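Local coordinates for protein serine protease pet (Escherichia coli, PDB 4OM9) that is a secreted autotransporter enterotoxin that probably works as a serine protease, its peptidase domain carried on a long beta-helical stalk, at residues N628-A632 / G633-R637. Residues are numbered along the deposited sequence; the frame is centred on the assembly and turned at random.
Sequences NITGA and GFTFR
Asn628 and Arg637 join twice at the open end of this short beta hairpin. Arg637 N donates to Asn628 O at 2.9 Å, and Asn628 ND2 returns a 2.8 Å bond to Arg637 O, which lies close to the amide plane. A second hydrogen bond from ND2, to Asp622, helps fix the rotation of that amide. With CG set beside its own backbone N (chi1 -64°), Asn628 runs alongside Phe636, pointing the same way; its CB comes within 3.4 Å of Phe636 CE1, and amide and ring planes differ by 24°. Ile629 comes to the same ring from another direction, roughly at right angles, and lays CD1 at the ring edge. Its other branch, CG2, packs unusually tightly on Gly633 CA at 3.4 Å, so the isoleucine bridges the strand pairing and the turn. Midway along the hairpin, Thr630 N bonds Thr635 O at 2.9 Å.

The opposite face, with Thr630 and Thr635, is more open to solvent. Thr630 OG1 comes 3.1 Å from Thr635 CG2 and adds a weak bond to Thr635 O, while CG2 of Thr630 sits over one face of the Arg637 guanidinium, toward its rim; NH1 of that group is held by Lys627 O.

Gly633 N reaches back to Thr630 O, closing Thr630-Gly633 as a type II' turn with Gly631 at its second position; Gly633, also at positive phi, follows on from it. A water spans Ala632 N and Phe634 N, and exposed Ala632 rests CB 3.8 Å from Phe634 CD2. This two-stranded antiparallel hairpin stands apart from the parallel strands of the beta-helix: Ile629 touches loop residues Thr425 and Thr446, Phe636 meets the ring of Tyr419, and Ala632 O accepts a hydrogen bond from Lys380 NZ of strand 379-381.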
loop_
_atom_site.group_PDB
_atom_site.type_symbol
_atom_site.label_atom_id
_atom_site.label_comp_id
_atom_site.label_asym_id
_atom_site.label_seq_id
_atom_site.Cartn_x
_atom_site.Cartn_y
_atom_site.Cartn_z
ATOM N N ASN A 628 13.254 7.654 -10.866
ATOM C CA ASN A 628 13.817 8.756 -10.093
ATOM C C ASN A 628 15.349 8.866 -10.163
ATOM O O ASN A 628 15.913 9.919 -9.870
ATOM C CB ASN A 628 13.401 8.624 -8.625
ATOM C CG ASN A 628 11.897 8.742 -8.423
ATOM O OD1 ASN A 628 11.221 7.748 -8.172
ATOM N ND2 ASN A 628 11.374 9.964 -8.511
ATOM N N ILE A 629 16.023 7.781 -10.531
ATOM C CA ILE A 629 17.467 7.820 -10.606
ATOM C C ILE A 629 17.960 8.221 -11.998
ATOM O O ILE A 629 17.504 7.666 -13.022
ATOM C CB ILE A 629 18.087 6.468 -10.230
ATOM C CG1 ILE A 629 17.565 5.984 -8.867
ATOM C CG2 ILE A 629 19.614 6.554 -10.252
ATOM C CD1 ILE A 629 17.724 6.991 -7.724
ATOM N N THR A 630 18.898 9.173 -12.030
ATOM C CA THR A 630 19.406 9.722 -13.290
ATOM C C THR A 630 20.920 9.678 -13.408
ATOM O O THR A 630 21.603 9.078 -12.575
ATOM C CB THR A 630 18.956 11.155 -13.479
ATOM O OG1 THR A 630 19.295 11.910 -12.316
ATOM C CG2 THR A 630 17.443 11.203 -13.654
ATOM N N GLY A 631 21.439 10.287 -14.472
ATOM C CA GLY A 631 22.873 10.308 -14.722
ATOM C C GLY A 631 23.562 8.955 -14.708
ATOM O O GLY A 631 23.149 8.013 -15.373
ATOM N N ALA A 632 24.627 8.867 -13.933
ATOM C CA ALA A 632 25.365 7.637 -13.734
ATOM C C ALA A 632 24.754 6.807 -12.625
ATOM O O ALA A 632 25.309 5.782 -12.245
ATOM C CB ALA A 632 26.803 7.953 -13.403
ATOM N N GLY A 633 23.634 7.270 -12.070
ATOM C CA GLY A 633 22.974 6.550 -10.990
ATOM C C GLY A 633 23.230 7.096 -9.591
ATOM O O GLY A 633 23.100 6.394 -8.592
ATOM N N PHE A 634 23.583 8.366 -9.527
ATOM C CA PHE A 634 23.972 9.005 -8.262
ATOM C C PHE A 634 23.354 10.374 -8.201
ATOM O O PHE A 634 23.859 11.267 -7.551
ATOM C CB PHE A 634 25.490 9.111 -8.159
ATOM C CG PHE A 634 26.202 7.822 -8.451
ATOM C CD1 PHE A 634 26.110 6.756 -7.578
ATOM C CD2 PHE A 634 26.977 7.681 -9.588
ATOM C CE1 PHE A 634 26.767 5.577 -7.828
ATOM C CE2 PHE A 634 27.637 6.503 -9.844
ATOM C CZ PHE A 634 27.527 5.447 -8.967
ATOM N N THR A 635 22.299 10.545 -8.973
ATOM C CA THR A 635 21.530 11.766 -8.949
ATOM C C THR A 635 20.056 11.365 -8.901
ATOM O O THR A 635 19.665 10.322 -9.432
ATOM C CB THR A 635 21.863 12.649 -10.171
ATOM O OG1 THR A 635 23.118 13.302 -9.938
ATOM C CG2 THR A 635 20.801 13.722 -10.371
ATOM N N PHE A 636 19.251 12.182 -8.243
ATOM C CA PHE A 636 17.864 11.854 -7.959
ATOM C C PHE A 636 16.967 13.002 -8.358
ATOM O O PHE A 636 17.282 14.162 -8.088
ATOM C CB PHE A 636 17.712 11.535 -6.482
ATOM C CG PHE A 636 16.304 11.346 -6.028
ATOM C CD1 PHE A 636 15.700 10.096 -6.092
ATOM C CD2 PHE A 636 15.595 12.410 -5.494
ATOM C CE1 PHE A 636 14.408 9.928 -5.633
ATOM C CE2 PHE A 636 14.298 12.245 -5.041
ATOM C CZ PHE A 636 13.704 11.009 -5.105
ATOM N N ARG A 637 15.857 12.661 -9.004
ATOM C CA ARG A 637 14.871 13.631 -9.461
ATOM C C ARG A 637 13.517 13.291 -8.832
ATOM O O ARG A 637 13.205 12.115 -8.600
ATOM C CB ARG A 637 14.793 13.628 -11.001
ATOM C CG ARG A 637 13.695 12.714 -11.576
ATOM C CD ARG A 637 14.125 11.712 -12.651
ATOM N NE ARG A 637 14.069 12.259 -14.006
ATOM C CZ ARG A 637 13.982 11.531 -15.120
ATOM N NH1 ARG A 637 13.900 10.207 -15.071
ATOM N NH2 ARG A 637 13.956 12.136 -16.296
HETATM O O HOH W 1 24.647 10.386 -11.577
#